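Local coordinates for Pdx2 protein (PDB 2ABW) that hydrolyses glutamine to glutamate and ammonia, the ammonia being channelled to the active site of Pdx1 for the synthesis of pyridoxal 5'-phosphate (vitamin B6), at residues A[2-7]-A[208-213]; A[9-14]-A[34-39]; A[164-169]-A[183-188]. All blocks are in the same frame, centred on the assembly; numbering follows the deposited sequence. Where two conformers were deposited one is given.

Contact 1 of 3, residues A[2-7]-A[208-213]; sequences SEITIG and YFYEKV
Ile4 and Ile6, two residues apart on strand 4-9, press their side chains against Phe209, Tyr210 and Val213 of helix 204-219, and all five residues are buried. The aliphatic part centres on Val213, whose two methyls divide the work: CG1 lies 3.9 Å from CG2 of Ile4, while CG2 lies 3.9 Å from CD1 of Ile6. Ile4 and Val213 run past each other in opposite directions. The chain of Ile6 is stretched out (chi2 174°), which carries CD1 up to the helix backbone, 4.1 Å from CA of Tyr210.

The aromatic part comes from two rings on the same turn of helix. Tyr210 holds its ring anti to the backbone N (chi1 171°) and leans it back toward the strand, so that CE1 sits 3.9 Å from CG2 of Ile4; both isoleucines meet this ring at a slant. Phe209 is touched more lightly, its CE2 edge standing 4.2 Å from CG2 of Ile6. One face of the same ring carries CG2 of Val213, off toward the rim, which ties the helix residues to one another as well as to the strand.

No hydrogen bond crosses between the segments; the axes of strand 4-7 and helix 208-213 approach to 9.6 Å, at 125° between their N-to-C directions. Phe22 of helix 16-23 touches both Ile6 and Phe209, and Val48 of strand 46-49 does the same. This is the layered packing of an alpha/beta fold, here with the C-terminal helix laid against the N-terminal strand of the central sheet in a class I glutamine amidotransferase domain.

Contact 2 of 3, residues A[9-14]-A[34-39]; sequences LSLQGD and QVRNVH
Leu11 lays its two methyls over the backbone of Arg36, CD2 coming to 3.4 Å from the carbonyl O of Arg36. The same methyl rests 3.7 Å from Arg36 CB. Beside it, Leu9 and Val35 pair as neighbours in parallel strands and point to the same face of the sheet. Their side chains cross at about a right angle, with Leu9 CD1 4.1 Å from Val35 CG1. Val57 of helix 54-60 and Ile49 pack on Leu9, while Leu47 packs on Val35. Strands 4-9 and 30-35 are joined through helix 16-23, a beta-alpha-beta crossover at the edge of the central sheet.

Ser10 supplies the polar link. Its N donates to Val35 O at 3.0 Å where strand 4-9 runs into its loop, and Leu9 CA adds a CH...O contact to the same oxygen. In one of its two conformers the hydroxyl OG, set between the backbone N and carbonyl carbon (chi1 69°), donates to Gln34 OE1. There it also lies 3.2 Å from Arg36 CG, the aliphatic start of a chain whose guanidinium turns away to a salt bridge with Asp40.

Beyond Ser10 the chain makes a type I turn to Gly13. Gln12 folds back over it, and its NE2 donates to Leu9 O at 2.9 Å from above the carbonyl plane, the acceptor lying close to the plane of the glutamine amide.

The main-chain bond from Ser10 thus secures the neighbouring strand end, with the hydroxyl as a second link in that one conformer, and Gln12 occupies the Leu9 carbonyl where strand gives way to turn.

Contact 3 of 3, residues A[164-169]-A[183-188]; sequences DEVKVL and AAVEQN
Val166 and Val185 form the apolar centre, with CG1 of Val166 3.9 Å from CB of Val185; Ile161 of strand 157-161 touches both. Val168 and Val185, a non-hydrogen-bonded pair, put their side chains on one face of the sheet, only loosely in touch. Further along, Leu169 CB meets Ala184 CB at 4.1 Å.

The backbones round these side chains form an antiparallel hairpin of strands 167-174 and 180-187. Lys167 and Glu186 form a hydrogen-bonded pair, Lys167 N donating to Glu186 O at 2.8 Å and Glu186 N answering to Lys167 O. Leu169 N then reaches Ala184 O, where Ala183 and Ala184 together face Ala170 in a classic beta bulge.

Toward the open end of the hairpin, Val166 CG2 makes a close van der Waals contact, 3.2 Å, with Gln187 OE1, an oxygen whose hydrogen bond comes from Asp116 N. The extended Gln187 side chain (chi1 -175°, chi2 177°) brings NE2 to Glu165 OE1 at 2.8 Å. Asn188 ND2 donates to that same oxygen at 2.9 Å, so two amides grip it from opposite faces of the carboxylate, each turned roughly 76° to its plane. A water bridges Glu165 O and Asn188 N, and Lys167, bent at chi2, curls back so that NZ hydrogen-bonds to Asp164 O at 3.0 Å.

How the contacts relate
All three contacts involve one mixed sheet. Contact 2 lies at its strand 30-35 edge, beside strand 4-9, and its centre is about 17 Å from that of contact 1; Gly7 CA packs against Val35 CG2 between them. Contact 3 lies in the antiparallel half, centre to centre about 19 Å from contact 1 and about 26 Å from contact 2, across the chain's centre from the latter. Helix 204-219 joins the halves: while one side packs on strand 4-9, Lys212 makes a salt bridge to Glu186, and Tyr208 OH probably hydrogen-bonds to the same Glu186. Along the chain, contacts 2 and 3 follow in series inside the span closed by contact 1, which joins the first strand to the last helix.

Contact 1 of 3, residues A[2-7]-A[208-213]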
ATOM      1  N   SER A   2     -22.584  -9.599  -3.858  0.70 31.60           N
ATOM      2  CA  SER A   2     -22.325  -8.231  -4.340  0.70 29.87           C
ATOM      3  C   SER A   2     -21.028  -8.331  -5.192  0.70 28.30           C
ATOM      4  O   SER A   2     -20.313  -9.356  -5.115  0.70 29.33           O
ATOM      5  CB  SER A   2     -22.182  -7.277  -3.127  0.70 30.94           C
ATOM      6  OG  SER A   2     -21.620  -6.054  -3.532  0.70 36.35           O
ATOM      7  N   GLU A   3     -20.748  -7.359  -6.050  1.00 26.09           N
ATOM      8  CA  GLU A   3     -19.533  -7.438  -6.856  1.00 25.12           C
ATOM      9  C   GLU A   3     -18.574  -6.417  -6.245  1.00 24.25           C
ATOM     10  O   GLU A   3     -18.908  -5.224  -6.238  1.00 28.08           O
ATOM     11  CB  GLU A   3     -19.776  -7.000  -8.271  1.00 27.24           C
ATOM     12  CG  GLU A   3     -20.734  -7.915  -9.044  1.00 32.41           C
ATOM     13  CD  GLU A   3     -19.931  -8.966  -9.718  1.00 41.65           C
ATOM     14  OE1 GLU A   3     -19.037  -8.527 -10.496  1.00 44.10           O
ATOM     15  OE2 GLU A   3     -20.197 -10.167  -9.474  1.00 47.93           O
ATOM     16  N   ILE A   4     -17.372  -6.830  -5.869  1.00 18.88           N
ATOM     17  CA  ILE A   4     -16.337  -5.920  -5.370  1.00 19.63           C
ATOM     18  C   ILE A   4     -15.226  -5.902  -6.405  1.00 18.29           C
ATOM     19  O   ILE A   4     -14.799  -6.956  -6.906  1.00 19.30           O
ATOM     20  CB  ILE A   4     -15.738  -6.528  -4.080  0.60 20.13           C
ATOM     21  CG1 ILE A   4     -16.770  -6.431  -2.946  0.60 24.14           C
ATOM     22  CG2 ILE A   4     -14.377  -5.871  -3.763  0.60 19.83           C
ATOM     23  CD1 ILE A   4     -17.078  -5.049  -2.594  0.60 25.49           C
ATOM     24  N   THR A   5     -14.792  -4.674  -6.807  1.00 17.41           N
ATOM     25  CA  THR A   5     -13.693  -4.489  -7.737  1.00 16.41           C
ATOM     26  C   THR A   5     -12.520  -3.814  -7.032  1.00 16.16           C
ATOM     27  O   THR A   5     -12.680  -2.721  -6.467  1.00 17.46           O
ATOM     28  CB  THR A   5     -14.103  -3.627  -8.934  1.00 18.19           C
ATOM     29  OG1 THR A   5     -15.194  -4.314  -9.589  1.00 20.86           O
ATOM     30  CG2 THR A   5     -12.896  -3.447  -9.911  1.00 18.95           C
ATOM     31  N   ILE A   6     -11.392  -4.491  -7.025  1.00 16.27           N
ATOM     32  CA  ILE A   6     -10.164  -3.928  -6.528  1.00 15.42           C
ATOM     33  C   ILE A   6      -9.242  -3.693  -7.709  1.00 14.56           C
ATOM     34  O   ILE A   6      -9.048  -4.585  -8.541  1.00 15.88           O
ATOM     35  CB  ILE A   6      -9.474  -4.792  -5.436  1.00 16.51           C
ATOM     36  CG1 ILE A   6     -10.410  -4.790  -4.241  1.00 14.72           C
ATOM     37  CG2 ILE A   6      -8.082  -4.229  -5.159  1.00 16.97           C
ATOM     38  CD1 ILE A   6      -9.965  -5.710  -3.090  1.00 16.67           C
ATOM     39  N   GLY A   7      -8.691  -2.501  -7.785  1.00 13.23           N
ATOM     40  CA  GLY A   7      -7.754  -2.183  -8.863  1.00 13.71           C
ATOM     41  C   GLY A   7      -6.342  -2.257  -8.380  1.00 15.12           C
ATOM     42  O   GLY A   7      -6.042  -2.084  -7.145  1.00 15.06           O
ATOM     43  N   TYR A 208      -7.030  -9.246   4.235  1.00 13.91           N
ATOM     44  CA  TYR A 208      -7.345  -8.115   5.117  1.00 13.35           C
ATOM     45  C   TYR A 208      -7.788  -6.910   4.304  1.00 14.42           C
ATOM     46  O   TYR A 208      -8.780  -6.230   4.609  1.00 14.76           O
ATOM     47  CB  TYR A 208      -6.130  -7.729   5.907  1.00 15.65           C
ATOM     48  CG  TYR A 208      -6.377  -6.677   6.916  1.00 15.24           C
ATOM     49  CD1 TYR A 208      -7.116  -6.967   8.069  1.00 15.13           C
ATOM     50  CD2 TYR A 208      -5.901  -5.428   6.787  1.00 16.94           C
ATOM     51  CE1 TYR A 208      -7.332  -5.983   9.026  1.00 14.71           C
ATOM     52  CE2 TYR A 208      -6.069  -4.478   7.756  1.00 16.61           C
ATOM     53  CZ  TYR A 208      -6.786  -4.750   8.870  1.00 15.34           C
ATOM     54  OH  TYR A 208      -7.035  -3.819   9.906  1.00 16.97           O
ATOM     55  N   PHE A 209      -7.052  -6.632   3.246  1.00 12.91           N
ATOM     56  CA  PHE A 209      -7.417  -5.442   2.406  1.00 13.27           C
ATOM     57  C   PHE A 209      -8.759  -5.725   1.715  1.00 13.51           C
ATOM     58  O   PHE A 209      -9.595  -4.814   1.626  1.00 14.30           O
ATOM     59  CB  PHE A 209      -6.357  -5.107   1.381  1.00 13.33           C
ATOM     60  CG  PHE A 209      -6.670  -3.837   0.623  1.00 13.03           C
ATOM     61  CD1 PHE A 209      -6.699  -2.621   1.338  1.00 12.09           C
ATOM     62  CD2 PHE A 209      -6.907  -3.787  -0.729  1.00 13.50           C
ATOM     63  CE1 PHE A 209      -7.037  -1.463   0.691  1.00 15.87           C
ATOM     64  CE2 PHE A 209      -7.222  -2.614  -1.363  1.00 14.99           C
ATOM     65  CZ  PHE A 209      -7.303  -1.494  -0.654  1.00 16.25           C
ATOM     66  N   TYR A 210      -9.015  -6.926   1.242  1.00 13.69           N
ATOM     67  CA  TYR A 210     -10.321  -7.237   0.652  1.00 13.12           C
ATOM     68  C   TYR A 210     -11.443  -6.924   1.676  1.00 13.53           C
ATOM     69  O   TYR A 210     -12.456  -6.288   1.326  1.00 15.15           O
ATOM     70  CB  TYR A 210     -10.362  -8.692   0.255  1.00 14.39           C
ATOM     71  CG  TYR A 210     -11.736  -9.083  -0.148  1.00 12.92           C
ATOM     72  CD1 TYR A 210     -12.256  -8.802  -1.386  1.00 14.70           C
ATOM     73  CD2 TYR A 210     -12.615  -9.679   0.747  1.00 14.22           C
ATOM     74  CE1 TYR A 210     -13.564  -9.136  -1.721  1.00 13.83           C
ATOM     75  CE2 TYR A 210     -13.914 -10.014   0.426  1.00 13.93           C
ATOM     76  CZ  TYR A 210     -14.427  -9.697  -0.799  1.00 14.88           C
ATOM     77  OH  TYR A 210     -15.740  -9.992  -1.223  1.00 14.99           O
ATOM     78  N   GLU A 211     -11.320  -7.407   2.898  1.00 13.27           N
ATOM     79  CA  GLU A 211     -12.335  -7.184   3.904  1.00 14.98           C
ATOM     80  C   GLU A 211     -12.496  -5.681   4.168  1.00 16.17           C
ATOM     81  O   GLU A 211     -13.640  -5.234   4.336  1.00 16.43           O
ATOM     82  CB  GLU A 211     -11.957  -7.942   5.150  1.00 15.11           C
ATOM     83  CG  GLU A 211     -12.165  -9.408   5.044  1.00 16.91           C
ATOM     84  CD  GLU A 211     -13.609  -9.838   5.000  1.00 22.59           C
ATOM     85  OE1 GLU A 211     -14.470  -9.122   5.525  1.00 24.09           O
ATOM     86  OE2 GLU A 211     -13.932 -10.907   4.481  1.00 24.07           O
ATOM     87  N   LYS A 212     -11.404  -4.916   4.076  1.00 15.47           N
ATOM     88  CA  LYS A 212     -11.475  -3.456   4.236  1.00 15.64           C
ATOM     89  C   LYS A 212     -12.354  -2.837   3.179  1.00 16.49           C
ATOM     90  O   LYS A 212     -13.208  -1.969   3.385  1.00 16.56           O
ATOM     91  CB  LYS A 212     -10.097  -2.856   4.183  1.00 16.17           C
ATOM     92  CG  LYS A 212     -10.001  -1.430   4.574  1.00 16.45           C
ATOM     93  CD  LYS A 212      -8.529  -1.015   4.686  1.00 17.87           C
ATOM     94  CE  LYS A 212      -8.346   0.527   4.952  1.00 18.74           C
ATOM     95  NZ  LYS A 212      -8.717   0.715   6.375  1.00 17.84           N
ATOM     96  N   VAL A 213     -12.131  -3.272   1.944  1.00 14.24           N
ATOM     97  CA  VAL A 213     -12.923  -2.784   0.774  1.00 14.64           C
ATOM     98  C   VAL A 213     -14.376  -3.211   0.924  1.00 16.90           C
ATOM     99  O   VAL A 213     -15.300  -2.429   0.663  1.00 16.57           O
ATOM    100  CB  VAL A 213     -12.306  -3.271  -0.558  1.00 13.59           C
ATOM    101  CG1 VAL A 213     -13.184  -2.793  -1.740  1.00 17.77           C
ATOM    102  CG2 VAL A 213     -10.885  -2.798  -0.742  1.00 14.50           C
TER

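Contact 2 of 3, residues A[9-14]-A[34-39]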
ATOM      1  N   LEU A   9      -2.718  -0.503  -9.499  1.00 16.43           N
ATOM      2  CA  LEU A   9      -2.050   0.507 -10.373  0.70 17.60           C
ATOM      3  C   LEU A   9      -1.003  -0.255 -11.187  0.70 18.84           C
ATOM      4  O   LEU A   9      -0.264  -1.076 -10.647  0.70 18.06           O
ATOM      5  CB  LEU A   9      -1.449   1.602  -9.478  1.00 16.50           C
ATOM      6  CG  LEU A   9      -0.989   2.785 -10.361  1.00 19.64           C
ATOM      7  CD1 LEU A   9      -2.146   3.638 -10.892  1.00 21.61           C
ATOM      8  CD2 LEU A   9      -0.040   3.693  -9.554  1.00 23.09           C
ATOM      9  N   SER A  10      -0.982  -0.058 -12.498  0.70 18.27           N
ATOM     10  CA  SER A  10      -0.165  -0.938 -13.362  0.70 19.56           C
ATOM     11  C   SER A  10       0.815  -0.263 -14.292  0.70 20.79           C
ATOM     12  O   SER A  10       1.559  -0.950 -15.041  0.70 20.38           O
ATOM     13  CB  SER A  10      -1.079  -1.830 -14.148  0.70 18.17           C
ATOM     14  OG  SER A  10      -1.817  -1.098 -15.102  0.70 22.27           O
ATOM     15  N   LEU A  11       0.802   1.046 -14.245  0.70 21.80           N
ATOM     16  CA  LEU A  11       1.602   1.858 -15.154  0.70 23.62           C
ATOM     17  C   LEU A  11       3.101   1.580 -15.059  1.00 25.21           C
ATOM     18  O   LEU A  11       3.794   1.674 -16.073  1.00 25.95           O
ATOM     19  CB  LEU A  11       1.294   3.328 -14.886  1.00 25.14           C
ATOM     20  CG  LEU A  11      -0.165   3.723 -15.217  1.00 24.90           C
ATOM     21  CD1 LEU A  11      -0.535   5.032 -14.679  1.00 29.35           C
ATOM     22  CD2 LEU A  11      -0.456   3.596 -16.684  1.00 30.94           C
ATOM     23  N   GLN A  12       3.589   1.267 -13.860  1.00 27.04           N
ATOM     24  CA  GLN A  12       4.976   1.085 -13.590  1.00 28.79           C
ATOM     25  C   GLN A  12       5.441  -0.336 -13.937  1.00 31.30           C
ATOM     26  O   GLN A  12       6.646  -0.654 -13.861  1.00 32.54           O
ATOM     27  CB  GLN A  12       5.219   1.368 -12.127  1.00 29.02           C
ATOM     28  CG  GLN A  12       4.618   0.335 -11.149  1.00 29.60           C
ATOM     29  CD  GLN A  12       3.070   0.207 -11.048  1.00 26.51           C
ATOM     30  OE1 GLN A  12       2.281   1.146 -11.269  1.00 26.76           O
ATOM     31  NE2 GLN A  12       2.659  -0.972 -10.593  1.00 30.91           N
ATOM     32  N   GLY A  13       4.513  -1.213 -14.292  1.00 31.64           N
ATOM     33  CA  GLY A  13       4.917  -2.606 -14.601  1.00 32.03           C
ATOM     34  C   GLY A  13       5.114  -3.475 -13.349  1.00 33.41           C
ATOM     35  O   GLY A  13       4.897  -3.041 -12.207  1.00 34.72           O
ATOM     36  N   ASP A  14       5.441  -4.732 -13.577  1.00 33.38           N
ATOM     37  CA  ASP A  14       5.647  -5.697 -12.508  1.00 34.09           C
ATOM     38  C   ASP A  14       4.476  -5.830 -11.551  1.00 31.48           C
ATOM     39  O   ASP A  14       4.649  -6.117 -10.364  1.00 34.96           O
ATOM     40  CB  ASP A  14       6.933  -5.354 -11.753  1.00 35.95           C
ATOM     41  CG  ASP A  14       8.191  -5.656 -12.578  1.00 40.36           C
ATOM     42  OD1 ASP A  14       8.208  -6.589 -13.441  1.00 47.73           O
ATOM     43  OD2 ASP A  14       9.201  -4.953 -12.339  1.00 42.90           O
ATOM     44  N   GLN A  34      -6.594  -3.894 -13.783  1.00 15.93           N
ATOM     45  CA  GLN A  34      -5.481  -3.003 -13.847  1.00 17.36           C
ATOM     46  C   GLN A  34      -6.047  -1.613 -13.800  1.00 18.15           C
ATOM     47  O   GLN A  34      -7.138  -1.325 -14.353  1.00 19.04           O
ATOM     48  CB  GLN A  34      -4.723  -3.152 -15.162  1.00 19.20           C
ATOM     49  CG  GLN A  34      -3.941  -4.399 -15.344  1.00 20.85           C
ATOM     50  CD  GLN A  34      -3.191  -4.357 -16.697  1.00 24.00           C
ATOM     51  OE1 GLN A  34      -2.676  -3.303 -17.096  1.00 26.91           O
ATOM     52  NE2 GLN A  34      -3.119  -5.492 -17.366  1.00 24.22           N
ATOM     53  N   VAL A  35      -5.295  -0.689 -13.220  1.00 16.97           N
ATOM     54  CA  VAL A  35      -5.654   0.738 -13.262  1.00 15.50           C
ATOM     55  C   VAL A  35      -4.522   1.520 -13.935  1.00 15.72           C
ATOM     56  O   VAL A  35      -3.383   1.510 -13.505  1.00 16.14           O
ATOM     57  CB  VAL A  35      -5.902   1.298 -11.879  1.00 16.66           C
ATOM     58  CG1 VAL A  35      -6.004   2.813 -11.863  1.00 15.40           C
ATOM     59  CG2 VAL A  35      -7.119   0.531 -11.259  1.00 15.48           C
ATOM     60  N   ARG A  36      -4.849   2.122 -15.049  1.00 17.09           N
ATOM     61  CA  ARG A  36      -3.883   2.834 -15.869  1.00 18.49           C
ATOM     62  C   ARG A  36      -4.324   4.270 -16.098  1.00 19.35           C
ATOM     63  O   ARG A  36      -3.579   5.056 -16.646  1.00 19.47           O
ATOM     64  CB  ARG A  36      -3.857   2.118 -17.218  1.00 18.26           C
ATOM     65  CG  ARG A  36      -3.524   0.672 -17.197  1.00 25.34           C
ATOM     66  CD  ARG A  36      -4.130   0.033 -18.452  1.00 29.49           C
ATOM     67  NE  ARG A  36      -5.593  -0.159 -18.252  1.00 33.68           N
ATOM     68  CZ  ARG A  36      -6.521  -0.074 -19.190  1.00 36.08           C
ATOM     69  NH1 ARG A  36      -6.204   0.258 -20.437  1.00 42.41           N
ATOM     70  NH2 ARG A  36      -7.791  -0.314 -18.904  1.00 37.48           N
ATOM     71  N   ASN A  37      -5.561   4.606 -15.704  1.00 17.64           N
ATOM     72  CA  ASN A  37      -6.113   5.912 -16.011  1.00 17.93           C
ATOM     73  C   ASN A  37      -7.303   6.189 -15.117  1.00 16.11           C
ATOM     74  O   ASN A  37      -7.710   5.321 -14.329  1.00 15.70           O
ATOM     75  CB  ASN A  37      -6.476   5.972 -17.484  1.00 17.02           C
ATOM     76  CG  ASN A  37      -7.438   4.922 -17.886  1.00 19.98           C
ATOM     77  OD1 ASN A  37      -8.461   4.773 -17.304  1.00 18.54           O
ATOM     78  ND2 ASN A  37      -7.138   4.205 -18.976  1.00 21.72           N
ATOM     79  N   VAL A  38      -7.878   7.375 -15.222  1.00 17.66           N
ATOM     80  CA  VAL A  38      -8.971   7.797 -14.357  1.00 17.25           C
ATOM     81  C   VAL A  38     -10.275   7.014 -14.608  1.00 17.82           C
ATOM     82  O   VAL A  38     -11.061   6.820 -13.677  1.00 16.41           O
ATOM     83  CB  VAL A  38      -9.221   9.310 -14.429  1.00 19.20           C
ATOM     84  CG1 VAL A  38      -8.011  10.115 -13.999  1.00 19.96           C
ATOM     85  CG2 VAL A  38      -9.619   9.736 -15.830  1.00 21.06           C
ATOM     86  N   HIS A  39     -10.492   6.566 -15.842  1.00 17.66           N
ATOM     87  CA  HIS A  39     -11.680   5.713 -16.143  1.00 17.48           C
ATOM     88  C   HIS A  39     -11.602   4.408 -15.306  1.00 17.48           C
ATOM     89  O   HIS A  39     -12.523   4.035 -14.621  1.00 18.11           O
ATOM     90  CB  HIS A  39     -11.703   5.382 -17.610  1.00 18.93           C
ATOM     91  CG  HIS A  39     -12.912   4.602 -18.006  1.00 22.49           C
ATOM     92  ND1 HIS A  39     -12.837   3.301 -18.461  1.00 30.69           N
ATOM     93  CD2 HIS A  39     -14.234   4.911 -17.966  1.00 28.05           C
ATOM     94  CE1 HIS A  39     -14.054   2.825 -18.632  1.00 28.80           C
ATOM     95  NE2 HIS A  39     -14.925   3.788 -18.383  1.00 28.16           N
TER

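Contact 3 of 3, residues A[164-169]-A[183-188]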
ATOM      1  N   ASP A 164      -1.870  10.220  16.355  1.00 24.56           N
ATOM      2  CA  ASP A 164      -2.496   9.112  17.057  1.00 25.07           C
ATOM      3  C   ASP A 164      -3.544   8.353  16.238  1.00 23.32           C
ATOM      4  O   ASP A 164      -3.998   7.256  16.663  1.00 24.11           O
ATOM      5  CB  ASP A 164      -3.213   9.590  18.331  1.00 27.11           C
ATOM      6  CG  ASP A 164      -2.255  10.160  19.358  1.00 33.40           C
ATOM      7  OD1 ASP A 164      -1.215   9.518  19.666  1.00 40.87           O
ATOM      8  OD2 ASP A 164      -2.553  11.257  19.881  1.00 45.28           O
ATOM      9  N   GLU A 165      -3.935   8.888  15.108  1.00 21.51           N
ATOM     10  CA  GLU A 165      -4.835   8.184  14.206  1.00 21.73           C
ATOM     11  C   GLU A 165      -4.168   7.052  13.468  1.00 20.50           C
ATOM     12  O   GLU A 165      -4.835   6.206  12.874  1.00 21.93           O
ATOM     13  CB  GLU A 165      -5.316   9.134  13.112  1.00 23.22           C
ATOM     14  CG  GLU A 165      -6.280  10.199  13.408  1.00 26.96           C
ATOM     15  CD  GLU A 165      -6.742  10.984  12.103  1.00 28.16           C
ATOM     16  OE1 GLU A 165      -6.509  10.684  10.862  1.00 29.78           O
ATOM     17  OE2 GLU A 165      -7.392  12.030  12.342  1.00 37.28           O
ATOM     18  N   VAL A 166      -2.830   7.020  13.441  1.00 17.92           N
ATOM     19  CA  VAL A 166      -2.141   5.924  12.787  1.00 19.43           C
ATOM     20  C   VAL A 166      -2.053   4.750  13.697  1.00 20.18           C
ATOM     21  O   VAL A 166      -1.619   4.851  14.869  1.00 22.63           O
ATOM     22  CB  VAL A 166      -0.720   6.340  12.375  1.00 18.25           C
ATOM     23  CG1 VAL A 166       0.060   5.096  11.907  1.00 21.70           C
ATOM     24  CG2 VAL A 166      -0.753   7.510  11.386  1.00 20.13           C
ATOM     25  N   LYS A 167      -2.570   3.635  13.235  1.00 19.23           N
ATOM     26  CA  LYS A 167      -2.441   2.394  13.956  1.00 19.47           C
ATOM     27  C   LYS A 167      -1.274   1.555  13.414  1.00 18.50           C
ATOM     28  O   LYS A 167      -1.096   1.382  12.205  1.00 18.49           O
ATOM     29  CB  LYS A 167      -3.731   1.641  13.828  1.00 21.90           C
ATOM     30  CG  LYS A 167      -4.973   2.495  14.282  1.00 30.67           C
ATOM     31  CD  LYS A 167      -4.813   3.359  15.562  1.00 36.42           C
ATOM     32  CE  LYS A 167      -5.968   4.422  15.690  1.00 38.53           C
ATOM     33  NZ  LYS A 167      -5.992   5.072  17.064  1.00 39.09           N
ATOM     34  N   VAL A 168      -0.384   1.149  14.279  1.00 18.17           N
ATOM     35  CA  VAL A 168       0.690   0.271  13.926  1.00 18.01           C
ATOM     36  C   VAL A 168       0.080  -1.113  13.892  1.00 18.98           C
ATOM     37  O   VAL A 168      -0.405  -1.673  14.957  1.00 22.04           O
ATOM     38  CB  VAL A 168       1.890   0.340  14.915  1.00 17.96           C
ATOM     39  CG1 VAL A 168       2.904  -0.794  14.612  1.00 20.98           C
ATOM     40  CG2 VAL A 168       2.489   1.702  14.819  1.00 20.72           C
ATOM     41  N   LEU A 169       0.009  -1.651  12.707  1.00 16.13           N
ATOM     42  CA  LEU A 169      -0.653  -2.911  12.472  1.00 16.39           C
ATOM     43  C   LEU A 169       0.292  -4.098  12.641  1.00 15.75           C
ATOM     44  O   LEU A 169      -0.086  -5.202  13.017  1.00 17.79           O
ATOM     45  CB  LEU A 169      -1.290  -2.861  11.039  1.00 17.03           C
ATOM     46  CG  LEU A 169      -1.974  -4.106  10.623  1.00 17.66           C
ATOM     47  CD1 LEU A 169      -3.126  -4.545  11.578  1.00 20.07           C
ATOM     48  CD2 LEU A 169      -2.443  -3.966   9.170  1.00 17.66           C
ATOM     49  N   ALA A 183       6.313  -2.561  10.241  1.00 15.13           N
ATOM     50  CA  ALA A 183       6.115  -3.189   8.958  1.00 15.22           C
ATOM     51  C   ALA A 183       4.824  -2.744   8.227  1.00 15.17           C
ATOM     52  O   ALA A 183       4.786  -2.765   7.011  1.00 14.43           O
ATOM     53  CB  ALA A 183       6.177  -4.743   9.093  1.00 16.16           C
ATOM     54  N   ALA A 184       3.775  -2.459   8.988  1.00 14.62           N
ATOM     55  CA  ALA A 184       2.469  -2.133   8.425  1.00 12.98           C
ATOM     56  C   ALA A 184       1.798  -1.157   9.327  1.00 15.38           C
ATOM     57  O   ALA A 184       1.859  -1.195  10.566  1.00 14.67           O
ATOM     58  CB  ALA A 184       1.668  -3.360   8.307  1.00 13.04           C
ATOM     59  N   VAL A 185       1.160  -0.164   8.690  1.00 15.20           N
ATOM     60  CA  VAL A 185       0.364   0.848   9.399  1.00 15.17           C
ATOM     61  C   VAL A 185      -0.977   0.990   8.715  1.00 15.91           C
ATOM     62  O   VAL A 185      -1.100   0.693   7.508  1.00 15.72           O
ATOM     63  CB  VAL A 185       1.061   2.235   9.405  1.00 16.72           C
ATOM     64  CG1 VAL A 185       2.292   2.168  10.348  1.00 15.26           C
ATOM     65  CG2 VAL A 185       1.465   2.754   8.045  1.00 16.63           C
ATOM     66  N   GLU A 186      -1.943   1.479   9.460  1.00 15.90           N
ATOM     67  CA  GLU A 186      -3.266   1.717   8.900  1.00 15.16           C
ATOM     68  C   GLU A 186      -3.781   3.027   9.458  1.00 16.89           C
ATOM     69  O   GLU A 186      -3.695   3.283  10.674  1.00 17.56           O
ATOM     70  CB  GLU A 186      -4.175   0.521   9.259  1.00 15.64           C
ATOM     71  CG  GLU A 186      -5.561   0.588   8.550  1.00 15.95           C
ATOM     72  CD  GLU A 186      -6.321  -0.734   8.654  1.00 17.73           C
ATOM     73  OE1 GLU A 186      -5.944  -1.574   9.524  1.00 20.34           O
ATOM     74  OE2 GLU A 186      -7.333  -0.908   7.995  1.00 20.27           O
ATOM     75  N   GLN A 187      -4.380   3.850   8.627  1.00 14.73           N
ATOM     76  CA  GLN A 187      -4.906   5.150   9.092  1.00 16.02           C
ATOM     77  C   GLN A 187      -6.157   5.415   8.249  1.00 15.95           C
ATOM     78  O   GLN A 187      -6.021   5.564   7.045  1.00 16.00           O
ATOM     79  CB  GLN A 187      -3.935   6.302   8.885  1.00 16.76           C
ATOM     80  CG  GLN A 187      -4.473   7.612   9.497  1.00 17.64           C
ATOM     81  CD  GLN A 187      -3.535   8.718   9.373  1.00 17.58           C
ATOM     82  OE1 GLN A 187      -2.396   8.557   8.869  1.00 19.85           O
ATOM     83  NE2 GLN A 187      -4.010   9.925   9.782  1.00 20.78           N
ATOM     84  N   ASN A 188      -7.313   5.417   8.915  1.00 16.08           N
ATOM     85  CA  ASN A 188      -8.573   5.676   8.202  1.00 15.01           C
ATOM     86  C   ASN A 188      -8.642   4.659   7.041  1.00 14.89           C
ATOM     87  O   ASN A 188      -8.416   3.459   7.291  1.00 16.78           O
ATOM     88  CB  ASN A 188      -8.668   7.104   7.730  1.00 17.69           C
ATOM     89  CG  ASN A 188      -8.523   8.138   8.823  1.00 20.76           C
ATOM     90  OD1 ASN A 188      -9.242   8.075   9.783  1.00 24.81           O
ATOM     91  ND2 ASN A 188      -7.528   9.057   8.688  1.00 26.36           N
TER
HETATM   92  O   HOH W   1      -7.292   5.482  11.746  1.00 24.75           O